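Local coordinates for pili retraction protein PilT (Thermus thermophilus, PDB 5FL3) that binds ADP and probably hydrolyses ATP to power pilus retraction, at residues G86-R91 / M105-E110; Q21-D26 / V37-K42; S11-L16 / Y82-V87; V111-E116 / I172-K177. One frame throughout, in Å; residues are numbered along the deposited sequence.

Interaction 1: G86-R91 / M105-E110; sequences GVARFR and MRVVSE
F90 and M105 meet on one face of an antiparallel beta hairpin formed by strands 88-97 and 100-108. The M105 methyl CE lies over the F90 ring, 4.0 Å from its centroid; a bend at chi3 (55°) turns CE back toward the ring, while SD stands farther above the same face, a Met-aromatic contact. V107 runs alongside F90 and touches ring atom CE1 with its CG2 at 3.6 Å. Its other methyl, CG1, reaches the CB of A88. Next along the strands, R91 and R106 form an antiparallel hydrogen-bonded pair: R106 N donates to R91 O at 2.8 Å, and R91 N donates to R106 O at 3.0 Å. On the other face R106 crosses R91 at a slant, its NH2 3.3 Å from R91 CG, the two guanidinium planes 23° apart. The two cationic ends go separate ways: R91 NE makes a salt bridge to D79, and R106 NH1 hydrogen-bonds I172 O and forms a salt bridge with E173, which probably eases the nearness of the two positive groups. Past the strand end, the E110 carboxylate stands almost perpendicular to the R89 guanidinium, and its OE2 lies 3.5 Å from R89 NE in a long salt bridge.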
loop_
_atom_site.group_PDB
_atom_site.type_symbol
_atom_site.label_atom_id
_atom_site.label_comp_id
_atom_site.label_asym_id
_atom_site.label_seq_id
_atom_site.Cartn_x
_atom_site.Cartn_y
_atom_site.Cartn_z
ATOM N N GLY A 86 24.126 -6.303 -2.746
ATOM C CA GLY A 86 23.602 -7.584 -3.165
ATOM C C GLY A 86 22.831 -8.309 -2.092
ATOM O O GLY A 86 22.652 -9.519 -2.168
ATOM N N VAL A 87 22.364 -7.576 -1.086
ATOM C CA VAL A 87 21.553 -8.174 -0.023
ATOM C C VAL A 87 20.241 -7.405 0.162
ATOM O O VAL A 87 19.152 -7.961 0.002
ATOM C CB VAL A 87 22.330 -8.224 1.306
ATOM C CG1 VAL A 87 21.476 -8.821 2.403
ATOM C CG2 VAL A 87 23.614 -9.023 1.135
ATOM N N ALA A 88 20.352 -6.123 0.484
ATOM C CA ALA A 88 19.178 -5.292 0.666
ATOM C C ALA A 88 19.543 -3.828 0.681
ATOM O O ALA A 88 20.706 -3.458 0.907
ATOM C CB ALA A 88 18.471 -5.649 1.950
ATOM N N ARG A 89 18.526 -3.005 0.438
ATOM C CA ARG A 89 18.577 -1.569 0.678
ATOM C C ARG A 89 17.663 -1.246 1.839
ATOM O O ARG A 89 16.521 -1.741 1.893
ATOM C CB ARG A 89 18.150 -0.772 -0.552
ATOM C CG ARG A 89 18.903 -1.099 -1.827
ATOM C CD ARG A 89 18.970 0.124 -2.716
ATOM N NE ARG A 89 19.464 -0.186 -4.054
ATOM C CZ ARG A 89 19.654 0.721 -5.012
ATOM N NH1 ARG A 89 19.408 2.013 -4.779
ATOM N NH2 ARG A 89 20.101 0.341 -6.205
ATOM N N PHE A 90 18.172 -0.415 2.753
ATOM C CA PHE A 90 17.467 -0.001 3.965
ATOM C C PHE A 90 17.301 1.502 4.016
ATOM O O PHE A 90 18.197 2.242 3.632
ATOM C CB PHE A 90 18.217 -0.438 5.236
ATOM C CG PHE A 90 18.503 -1.916 5.321
ATOM C CD1 PHE A 90 17.574 -2.789 5.890
ATOM C CD2 PHE A 90 19.706 -2.432 4.853
ATOM C CE1 PHE A 90 17.835 -4.165 5.982
ATOM C CE2 PHE A 90 19.978 -3.811 4.933
ATOM C CZ PHE A 90 19.035 -4.675 5.497
ATOM N N ARG A 91 16.156 1.961 4.505
ATOM C CA ARG A 91 16.068 3.310 5.029
ATOM C C ARG A 91 16.068 3.160 6.546
ATOM O O ARG A 91 15.421 2.271 7.084
ATOM C CB ARG A 91 14.822 4.050 4.528
ATOM C CG ARG A 91 14.932 4.596 3.106
ATOM C CD ARG A 91 14.455 6.051 3.023
ATOM N NE ARG A 91 15.412 6.968 3.642
ATOM C CZ ARG A 91 16.299 7.713 2.978
ATOM N NH1 ARG A 91 16.340 7.682 1.654
ATOM N NH2 ARG A 91 17.139 8.506 3.644
ATOM N N MET A 105 15.104 0.025 11.014
ATOM C CA MET A 105 15.535 -0.143 9.643
ATOM C C MET A 105 14.412 -0.745 8.814
ATOM O O MET A 105 13.846 -1.776 9.202
ATOM C CB MET A 105 16.764 -1.032 9.603
ATOM C CG MET A 105 17.772 -0.641 10.645
ATOM S SD MET A 105 19.269 -1.619 10.529
ATOM C CE MET A 105 19.748 -1.341 8.824
ATOM N N ARG A 106 14.072 -0.100 7.698
ATOM C CA ARG A 106 13.080 -0.662 6.770
ATOM C C ARG A 106 13.736 -1.215 5.500
ATOM O O ARG A 106 14.570 -0.550 4.876
ATOM C CB ARG A 106 12.039 0.393 6.398
ATOM C CG ARG A 106 10.999 -0.093 5.404
ATOM C CD ARG A 106 9.995 1.008 5.116
ATOM N NE ARG A 106 10.686 2.246 4.756
ATOM C CZ ARG A 106 11.096 2.543 3.524
ATOM N NH1 ARG A 106 10.873 1.688 2.527
ATOM N NH2 ARG A 106 11.730 3.689 3.290
ATOM N N VAL A 107 13.376 -2.430 5.111
ATOM C CA VAL A 107 13.927 -2.970 3.872
ATOM C C VAL A 107 13.190 -2.403 2.659
ATOM O O VAL A 107 11.978 -2.490 2.589
ATOM C CB VAL A 107 13.852 -4.504 3.827
ATOM C CG1 VAL A 107 14.534 -5.040 2.547
ATOM C CG2 VAL A 107 14.474 -5.105 5.086
ATOM N N VAL A 108 13.924 -1.795 1.729
ATOM C CA VAL A 108 13.363 -1.341 0.452
ATOM C C VAL A 108 13.520 -2.496 -0.520
ATOM O O VAL A 108 14.637 -2.786 -0.937
ATOM C CB VAL A 108 14.098 -0.079 -0.105
ATOM C CG1 VAL A 108 13.317 0.561 -1.242
ATOM C CG2 VAL A 108 14.374 0.943 1.004
ATOM N N SER A 109 12.446 -3.192 -0.872
ATOM C CA SER A 109 12.646 -4.366 -1.718
ATOM C C SER A 109 12.667 -4.036 -3.197
ATOM O O SER A 109 12.015 -3.096 -3.660
ATOM C CB SER A 109 11.583 -5.432 -1.482
ATOM O OG SER A 109 12.031 -6.687 -2.020
ATOM N N GLU A 110 13.430 -4.833 -3.929
ATOM C CA GLU A 110 13.511 -4.699 -5.365
ATOM C C GLU A 110 12.900 -5.917 -6.008
ATOM O O GLU A 110 12.996 -6.104 -7.208
ATOM C CB GLU A 110 14.950 -4.533 -5.800
ATOM C CG GLU A 110 15.751 -3.672 -4.856
ATOM C CD GLU A 110 17.116 -3.363 -5.419
ATOM O OE1 GLU A 110 17.182 -3.089 -6.645
ATOM O OE2 GLU A 110 18.108 -3.409 -4.645
#

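Interaction 2: Q21-D26 / V37-K42; sequences QARASD and VRIDGK
R23 grips D40 end-on, NH1 to OD1 at 2.7 Å and NH2 to OD2 at 3.2 Å, both carboxylate oxygens being met on the syn side and near the guanidinium plane. R23 belongs to a Schellman motif ending helix 11-21, and D40 to the type I' beta turn I39-K42, so the salt bridge joins a helix end to a hairpin turn. A water adds a second link: it donates to R23 O and accepts from D40 N. Farther along, D26 and R38 form an antiparallel hydrogen-bonded pair of the sheet, with R38 N donating to D26 O at 2.8 Å. S25 N donates to R38 O at 2.9 Å, and S25 OG lies close to that same oxygen. S25 also touches the bound ADP and so is part of the nucleotide pocket. R38 and D26 run side by side, but the R38 guanidinium turns to its own hairpin, where NE donates to G41 O from above the carbonyl plane. Packing completes the contact: A24 CB meets V37 CB, the I39 CG2 methyl lies over a face of the R23 guanidinium, and I39 CD1 rests against A22 O at 3.6 Å.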
loop_
_atom_site.group_PDB
_atom_site.type_symbol
_atom_site.label_atom_id
_atom_site.label_comp_id
_atom_site.label_asym_id
_atom_site.label_seq_id
_atom_site.Cartn_x
_atom_site.Cartn_y
_atom_site.Cartn_z
ATOM N N GLN A 21 16.807 -12.382 4.917
ATOM C CA GLN A 21 16.478 -13.682 4.330
ATOM C C GLN A 21 15.301 -14.360 5.037
ATOM O O GLN A 21 14.594 -15.184 4.440
ATOM C CB GLN A 21 17.703 -14.590 4.339
ATOM C CG GLN A 21 18.725 -14.217 3.271
ATOM C CD GLN A 21 19.950 -15.110 3.284
ATOM O OE1 GLN A 21 20.366 -15.607 4.338
ATOM N NE2 GLN A 21 20.531 -15.329 2.104
ATOM N N ALA A 22 15.080 -13.995 6.298
ATOM C CA ALA A 22 13.885 -14.412 7.025
ATOM C C ALA A 22 12.624 -13.642 6.604
ATOM O O ALA A 22 11.562 -13.846 7.182
ATOM C CB ALA A 22 14.108 -14.255 8.526
ATOM N N ARG A 23 12.757 -12.760 5.612
ATOM C CA ARG A 23 11.664 -11.922 5.086
ATOM C C ARG A 23 11.236 -10.783 6.018
ATOM O O ARG A 23 10.065 -10.382 6.044
ATOM C CB ARG A 23 10.440 -12.769 4.731
ATOM C CG ARG A 23 10.589 -13.552 3.431
ATOM C CD ARG A 23 9.355 -14.378 3.179
ATOM N NE ARG A 23 8.991 -15.142 4.368
ATOM C CZ ARG A 23 7.859 -14.975 5.043
ATOM N NH1 ARG A 23 6.973 -14.068 4.637
ATOM N NH2 ARG A 23 7.608 -15.719 6.117
ATOM N N ALA A 24 12.196 -10.238 6.755
ATOM C CA ALA A 24 11.903 -9.099 7.614
ATOM C C ALA A 24 11.583 -7.887 6.771
ATOM O O ALA A 24 12.379 -7.492 5.930
ATOM C CB ALA A 24 13.073 -8.789 8.541
ATOM N N SER A 25 10.425 -7.289 7.024
ATOM C CA SER A 25 10.079 -6.013 6.441
ATOM C C SER A 25 10.701 -4.864 7.236
ATOM O O SER A 25 11.028 -3.811 6.681
ATOM C CB SER A 25 8.570 -5.868 6.394
ATOM O OG SER A 25 8.048 -6.102 7.676
ATOM N N ASP A 26 10.869 -5.081 8.537
ATOM C CA ASP A 26 11.317 -4.033 9.450
ATOM C C ASP A 26 12.208 -4.628 10.527
ATOM O O ASP A 26 11.926 -5.719 11.051
ATOM C CB ASP A 26 10.125 -3.316 10.106
ATOM C CG ASP A 26 9.148 -2.732 9.091
ATOM O OD1 ASP A 26 8.188 -3.434 8.682
ATOM O OD2 ASP A 26 9.341 -1.557 8.713
ATOM N N VAL A 37 12.366 -8.401 14.775
ATOM C CA VAL A 37 12.008 -8.194 13.392
ATOM C C VAL A 37 10.501 -8.182 13.241
ATOM O O VAL A 37 9.766 -8.797 14.024
ATOM C CB VAL A 37 12.618 -9.268 12.471
ATOM C CG1 VAL A 37 14.144 -9.253 12.569
ATOM C CG2 VAL A 37 12.061 -10.627 12.822
ATOM N N ARG A 38 10.051 -7.443 12.239
ATOM C CA ARG A 38 8.680 -7.525 11.799
ATOM C C ARG A 38 8.630 -8.449 10.572
ATOM O O ARG A 38 9.248 -8.154 9.543
ATOM C CB ARG A 38 8.163 -6.124 11.503
ATOM C CG ARG A 38 6.856 -6.056 10.806
ATOM C CD ARG A 38 6.258 -4.681 10.983
ATOM N NE ARG A 38 5.179 -4.756 11.947
ATOM C CZ ARG A 38 5.066 -4.023 13.044
ATOM N NH1 ARG A 38 5.953 -3.091 13.354
ATOM N NH2 ARG A 38 4.027 -4.228 13.818
ATOM N N ILE A 39 7.942 -9.587 10.713
ATOM C CA ILE A 39 7.721 -10.549 9.623
ATOM C C ILE A 39 6.240 -10.840 9.483
ATOM O O ILE A 39 5.563 -11.073 10.482
ATOM C CB ILE A 39 8.438 -11.900 9.857
ATOM C CG1 ILE A 39 9.950 -11.714 9.964
ATOM C CG2 ILE A 39 8.106 -12.882 8.747
ATOM C CD1 ILE A 39 10.676 -12.950 10.521
ATOM N N ASP A 40 5.744 -10.841 8.247
ATOM C CA ASP A 40 4.311 -10.998 7.967
ATOM C C ASP A 40 3.443 -10.141 8.891
ATOM O O ASP A 40 2.412 -10.606 9.379
ATOM C CB ASP A 40 3.882 -12.473 8.079
ATOM C CG ASP A 40 4.599 -13.375 7.077
ATOM O OD1 ASP A 40 4.850 -12.914 5.936
ATOM O OD2 ASP A 40 4.930 -14.533 7.445
ATOM N N GLY A 41 3.875 -8.906 9.141
ATOM C CA GLY A 41 3.100 -7.944 9.907
ATOM C C GLY A 41 3.338 -8.021 11.398
ATOM O O GLY A 41 2.972 -7.106 12.130
ATOM N N LYS A 42 3.944 -9.114 11.861
ATOM C CA LYS A 42 4.123 -9.314 13.304
ATOM C C LYS A 42 5.570 -9.196 13.772
ATOM O O LYS A 42 6.512 -9.667 13.106
ATOM C CB LYS A 42 3.566 -10.671 13.730
ATOM C CG LYS A 42 3.017 -10.680 15.179
ATOM C CD LYS A 42 2.449 -12.060 15.564
ATOM C CE LYS A 42 3.188 -13.184 14.836
ATOM N NZ LYS A 42 2.499 -14.498 14.922
HETATM O O HOH W 1 7.540 -9.946 5.966
#

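Interaction 3: S11-L16 / Y82-V87; sequences SLVEML and YTIPGV
I84 projects from the strand toward the helix like a two-pronged knob. Its CD1 sits in the shallow notch between L16 CB and L16 CD1, 3.7 Å from CB and 3.8 Å from CD1. Its CG2 meets V13 CG1 at 3.9 Å, the two side chains sliding past each other in opposite directions. With CG1 beside its backbone N (chi1 -55°) and an extended chi2, I84 sends CD1 to L16 and leaves the shorter CG2 branch for V13. V13 and L16 lie about one turn apart on the helix and together form the uneven surface against which the two branches of I84 fit. Y82, two residues before I84 and likewise directed at the helix, adds a broader surface: L16 CD1 approaches ring atom CE2 obliquely, and V13 CG2 stands 4.0 Å from Y82 OH, with the two side chains at about a right angle. No hydrogen bond crosses the interface. F90 of strand 88-97 touches both Y82 and I84, while L12 turns to helix 53-63. The axes of helix segment 11-16 and strand segment 82-84 cross at 85°, 10.5 Å apart at their closest; here the helix runs across strand 78-84, an edge strand of the antiparallel sheet, consistent with the PAS-like N-terminal domain of PilT proteins.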
loop_
_atom_site.group_PDB
_atom_site.type_symbol
_atom_site.label_atom_id
_atom_site.label_comp_id
_atom_site.label_asym_id
_atom_site.label_seq_id
_atom_site.Cartn_x
_atom_site.Cartn_y
_atom_site.Cartn_z
ATOM N N SER A 11 29.595 -9.110 12.222
ATOM C CA SER A 11 28.508 -9.965 12.660
ATOM C C SER A 11 27.191 -9.241 12.375
ATOM O O SER A 11 26.182 -9.866 12.032
ATOM C CB SER A 11 28.638 -10.289 14.153
ATOM O OG SER A 11 27.683 -11.255 14.544
ATOM N N LEU A 12 27.224 -7.917 12.521
ATOM C CA LEU A 12 26.088 -7.057 12.210
ATOM C C LEU A 12 25.566 -7.354 10.824
ATOM O O LEU A 12 24.382 -7.680 10.636
ATOM C CB LEU A 12 26.476 -5.578 12.294
ATOM C CG LEU A 12 25.393 -4.571 11.896
ATOM C CD1 LEU A 12 24.205 -4.709 12.835
ATOM C CD2 LEU A 12 25.915 -3.134 11.901
ATOM N N VAL A 13 26.475 -7.243 9.860
ATOM C CA VAL A 13 26.136 -7.437 8.465
ATOM C C VAL A 13 25.552 -8.822 8.247
ATOM O O VAL A 13 24.623 -8.997 7.460
ATOM C CB VAL A 13 27.360 -7.221 7.580
ATOM C CG1 VAL A 13 27.100 -7.716 6.159
ATOM C CG2 VAL A 13 27.724 -5.747 7.590
ATOM N N GLU A 14 26.071 -9.793 8.986
ATOM C CA GLU A 14 25.572 -11.151 8.900
ATOM C C GLU A 14 24.174 -11.277 9.497
ATOM O O GLU A 14 23.283 -11.889 8.889
ATOM C CB GLU A 14 26.554 -12.115 9.578
ATOM C CG GLU A 14 27.405 -12.907 8.570
ATOM C CD GLU A 14 28.784 -13.279 9.096
ATOM O OE1 GLU A 14 28.915 -13.579 10.304
ATOM O OE2 GLU A 14 29.742 -13.260 8.296
ATOM N N MET A 15 23.976 -10.691 10.675
ATOM C CA MET A 15 22.651 -10.669 11.305
ATOM C C MET A 15 21.570 -10.019 10.427
ATOM O O MET A 15 20.492 -10.604 10.222
ATOM C CB MET A 15 22.708 -9.938 12.638
ATOM C CG MET A 15 21.377 -9.922 13.375
ATOM S SD MET A 15 21.427 -8.824 14.800
ATOM C CE MET A 15 21.757 -7.254 13.977
ATOM N N LEU A 16 21.867 -8.812 9.932
ATOM C CA LEU A 16 20.988 -8.104 9.008
ATOM C C LEU A 16 20.632 -8.977 7.816
ATOM O O LEU A 16 19.458 -9.073 7.420
ATOM C CB LEU A 16 21.637 -6.799 8.534
ATOM C CG LEU A 16 21.791 -5.663 9.559
ATOM C CD1 LEU A 16 22.617 -4.529 8.984
ATOM C CD2 LEU A 16 20.453 -5.122 10.000
ATOM N N TYR A 82 21.008 3.007 3.757
ATOM C CA TYR A 82 22.153 2.151 3.967
ATOM C C TYR A 82 22.003 0.885 3.136
ATOM O O TYR A 82 20.927 0.288 3.086
ATOM C CB TYR A 82 22.317 1.823 5.443
ATOM C CG TYR A 82 23.310 0.715 5.689
ATOM C CD1 TYR A 82 24.680 0.967 5.688
ATOM C CD2 TYR A 82 22.881 -0.585 5.921
ATOM C CE1 TYR A 82 25.586 -0.046 5.900
ATOM C CE2 TYR A 82 23.781 -1.604 6.136
ATOM C CZ TYR A 82 25.131 -1.331 6.124
ATOM O OH TYR A 82 26.023 -2.355 6.345
ATOM N N THR A 83 23.078 0.477 2.473
ATOM C CA THR A 83 22.994 -0.687 1.604
ATOM C C THR A 83 23.991 -1.786 1.949
ATOM O O THR A 83 25.167 -1.521 2.170
ATOM C CB THR A 83 23.212 -0.284 0.167
ATOM O OG1 THR A 83 22.499 0.929 -0.075
ATOM C CG2 THR A 83 22.712 -1.377 -0.768
ATOM N N ILE A 84 23.511 -3.020 2.018
ATOM C CA ILE A 84 24.418 -4.152 2.042
ATOM C C ILE A 84 24.422 -4.734 0.634
ATOM O O ILE A 84 23.463 -5.412 0.231
ATOM C CB ILE A 84 24.012 -5.220 3.057
ATOM C CG1 ILE A 84 23.864 -4.613 4.445
ATOM C CG2 ILE A 84 25.045 -6.342 3.099
ATOM C CD1 ILE A 84 23.390 -5.622 5.459
ATOM N N PRO A 85 25.491 -4.441 -0.130
ATOM C CA PRO A 85 25.595 -4.800 -1.552
ATOM C C PRO A 85 25.101 -6.212 -1.850
ATOM O O PRO A 85 25.551 -7.180 -1.241
ATOM C CB PRO A 85 27.088 -4.659 -1.826
ATOM C CG PRO A 85 27.491 -3.512 -0.928
ATOM C CD PRO A 85 26.699 -3.736 0.346
ATOM N N GLY A 86 24.126 -6.303 -2.746
ATOM C CA GLY A 86 23.602 -7.584 -3.165
ATOM C C GLY A 86 22.831 -8.309 -2.092
ATOM O O GLY A 86 22.652 -9.519 -2.168
ATOM N N VAL A 87 22.364 -7.576 -1.086
ATOM C CA VAL A 87 21.553 -8.174 -0.023
ATOM C C VAL A 87 20.241 -7.405 0.162
ATOM O O VAL A 87 19.152 -7.961 0.002
ATOM C CB VAL A 87 22.330 -8.224 1.306
ATOM C CG1 VAL A 87 21.476 -8.821 2.403
ATOM C CG2 VAL A 87 23.614 -9.023 1.135
#

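Interaction 4: V111-E116 / I172-K177; sequences VIPSFE and IEFLHK
I112 reaches H176 because its CG1 stands beside the backbone N (chi1 -67°) and the chain then runs out straight (chi2 172°), carrying CD1 to the imidazole. H176 takes a similar first torsion (-62°), and the two side chains cross at about a right angle. The methyl CD1 comes equally near two ring atoms, 3.4 Å from both H176 CE1 and H176 ND1, in an oblique approach. The F174 ring meets the backbone of the other segment: V111 O lies near the ring plane at an edge, 3.9 Å from F174 CE1. I112 CG1 and P113 CD add looser contacts, with I112 CG1 4.3 Å from F174 CD1. The 111-116 segment leads from strand 100-108 into helix 115-118, and the 172-177 segment is a loop between strands 164-169 and 182-187 of the P-loop NTPase sheet, so the contact packs this connection against the nucleotide-binding fold. F174 continues onto A151 of helix 146-160 and lies near T148, which binds ADP; I112 touches D155 and H176 touches I154 of the same helix. Q185 of strand 182-187 bonds the loop at two points, accepting from H176 N and donating to F174 O. At the far end S114 N-caps helix 115-118, its OG bonded to A117 N.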
loop_
_atom_site.group_PDB
_atom_site.type_symbol
_atom_site.label_atom_id
_atom_site.label_comp_id
_atom_site.label_asym_id
_atom_site.label_seq_id
_atom_site.Cartn_x
_atom_site.Cartn_y
_atom_site.Cartn_z
ATOM N N VAL A 111 12.268 -6.747 -5.190
ATOM C CA VAL A 111 11.667 -7.981 -5.668
ATOM C C VAL A 111 10.150 -7.883 -5.577
ATOM O O VAL A 111 9.587 -7.805 -4.485
ATOM C CB VAL A 111 12.172 -9.202 -4.873
ATOM C CG1 VAL A 111 11.339 -10.425 -5.202
ATOM C CG2 VAL A 111 13.648 -9.447 -5.167
ATOM N N ILE A 112 9.501 -7.889 -6.735
ATOM C CA ILE A 112 8.080 -7.637 -6.823
ATOM C C ILE A 112 7.287 -8.914 -6.976
ATOM O O ILE A 112 7.436 -9.629 -7.961
ATOM C CB ILE A 112 7.740 -6.720 -7.999
ATOM C CG1 ILE A 112 8.314 -5.323 -7.750
ATOM C CG2 ILE A 112 6.220 -6.684 -8.226
ATOM C CD1 ILE A 112 8.202 -4.407 -8.950
ATOM N N PRO A 113 6.419 -9.190 -6.000
ATOM C CA PRO A 113 5.602 -10.401 -6.009
ATOM C C PRO A 113 4.669 -10.425 -7.216
ATOM O O PRO A 113 4.265 -9.362 -7.688
ATOM C CB PRO A 113 4.811 -10.292 -4.698
ATOM C CG PRO A 113 5.588 -9.318 -3.849
ATOM C CD PRO A 113 6.153 -8.349 -4.818
ATOM N N SER A 114 4.341 -11.615 -7.709
ATOM C CA SER A 114 3.351 -11.751 -8.768
ATOM C C SER A 114 1.929 -11.550 -8.249
ATOM O O SER A 114 1.676 -11.690 -7.049
ATOM C CB SER A 114 3.450 -13.126 -9.396
ATOM O OG SER A 114 3.000 -14.085 -8.468
ATOM N N PHE A 115 1.005 -11.255 -9.158
ATOM C CA PHE A 115 -0.399 -11.127 -8.804
ATOM C C PHE A 115 -0.838 -12.366 -8.064
ATOM O O PHE A 115 -1.554 -12.290 -7.056
ATOM C CB PHE A 115 -1.273 -10.942 -10.041
ATOM C CG PHE A 115 -1.068 -9.637 -10.737
ATOM C CD1 PHE A 115 -0.946 -8.463 -10.011
ATOM C CD2 PHE A 115 -0.980 -9.582 -12.121
ATOM C CE1 PHE A 115 -0.755 -7.252 -10.659
ATOM C CE2 PHE A 115 -0.789 -8.381 -12.775
ATOM C CZ PHE A 115 -0.674 -7.216 -12.053
ATOM N N GLU A 116 -0.383 -13.511 -8.567
ATOM C CA GLU A 116 -0.815 -14.794 -8.022
ATOM C C GLU A 116 -0.282 -14.977 -6.615
ATOM O O GLU A 116 -1.031 -15.378 -5.731
ATOM C CB GLU A 116 -0.376 -15.954 -8.921
ATOM C CG GLU A 116 -1.206 -16.094 -10.207
ATOM C CD GLU A 116 -0.733 -15.177 -11.322
ATOM O OE1 GLU A 116 0.419 -14.701 -11.267
ATOM O OE2 GLU A 116 -1.512 -14.934 -12.262
ATOM N N ILE A 172 9.485 5.627 -0.506
ATOM C CA ILE A 172 9.518 4.618 -1.573
ATOM C C ILE A 172 9.653 3.240 -0.951
ATOM O O ILE A 172 10.617 2.991 -0.230
ATOM C CB ILE A 172 10.680 4.824 -2.565
ATOM C CG1 ILE A 172 10.546 6.154 -3.289
ATOM C CG2 ILE A 172 10.705 3.692 -3.581
ATOM C CD1 ILE A 172 11.694 6.466 -4.171
ATOM N N GLU A 173 8.688 2.360 -1.224
ATOM C CA GLU A 173 8.646 1.032 -0.616
ATOM C C GLU A 173 9.251 -0.017 -1.544
ATOM O O GLU A 173 9.890 -0.961 -1.094
ATOM C CB GLU A 173 7.201 0.644 -0.246
ATOM C CG GLU A 173 6.508 1.539 0.819
ATOM C CD GLU A 173 7.072 1.347 2.225
ATOM O OE1 GLU A 173 7.943 0.449 2.392
ATOM O OE2 GLU A 173 6.661 2.099 3.158
ATOM N N PHE A 174 9.048 0.165 -2.841
ATOM C CA PHE A 174 9.592 -0.725 -3.866
ATOM C C PHE A 174 10.398 0.057 -4.891
ATOM O O PHE A 174 9.981 1.143 -5.307
ATOM C CB PHE A 174 8.471 -1.476 -4.572
ATOM C CG PHE A 174 7.831 -2.515 -3.725
ATOM C CD1 PHE A 174 8.341 -3.804 -3.689
ATOM C CD2 PHE A 174 6.724 -2.210 -2.954
ATOM C CE1 PHE A 174 7.754 -4.767 -2.903
ATOM C CE2 PHE A 174 6.134 -3.166 -2.165
ATOM C CZ PHE A 174 6.648 -4.445 -2.134
ATOM N N LEU A 175 11.546 -0.491 -5.292
ATOM C CA LEU A 175 12.358 0.096 -6.363
ATOM C C LEU A 175 12.097 -0.598 -7.703
ATOM O O LEU A 175 12.270 -1.813 -7.841
ATOM C CB LEU A 175 13.838 0.019 -6.017
ATOM C CG LEU A 175 14.209 0.865 -4.813
ATOM C CD1 LEU A 175 15.633 0.548 -4.375
ATOM C CD2 LEU A 175 14.036 2.347 -5.137
ATOM N N HIS A 176 11.671 0.181 -8.688
ATOM C CA HIS A 176 11.433 -0.350 -10.024
ATOM C C HIS A 176 12.598 -0.030 -10.924
ATOM O O HIS A 176 13.146 1.078 -10.879
ATOM C CB HIS A 176 10.163 0.231 -10.639
ATOM C CG HIS A 176 8.919 -0.091 -9.882
ATOM N ND1 HIS A 176 8.180 -1.229 -10.118
ATOM C CD2 HIS A 176 8.273 0.582 -8.902
ATOM C CE1 HIS A 176 7.127 -1.239 -9.319
ATOM N NE2 HIS A 176 7.163 -0.153 -8.567
ATOM N N LYS A 177 12.987 -0.992 -11.745
ATOM C CA LYS A 177 13.944 -0.682 -12.789
ATOM C C LYS A 177 13.180 -0.395 -14.085
ATOM O O LYS A 177 12.002 -0.712 -14.204
ATOM C CB LYS A 177 14.958 -1.813 -12.956
ATOM C CG LYS A 177 14.359 -3.118 -13.362
ATOM C CD LYS A 177 15.390 -4.223 -13.330
ATOM C CE LYS A 177 14.797 -5.536 -13.838
ATOM N NZ LYS A 177 14.526 -5.493 -15.314
#

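Interactions 1, 2 and 3 share one antiparallel sheet. Interaction 1 touches each of the other three: V107 N lies 3.1 Å from S25 O of interaction 2, and F90 N lies 2.9 Å from Y82 O of interaction 3, both probable hydrogen bonds. It also meets the loop of interaction 4, where S109 O is 3.1 Å from L175 N, a probable hydrogen bond, and V108 CG1 packs on L175 CG at 3.7 Å. Three contacts approach the bound ADP, with side-chain distances of about 4 Å for S25, 5 Å for F174 and 8 Å for R106. Interaction 3 lies away from the nucleotide, its centre about 20 Å from that of interaction 4.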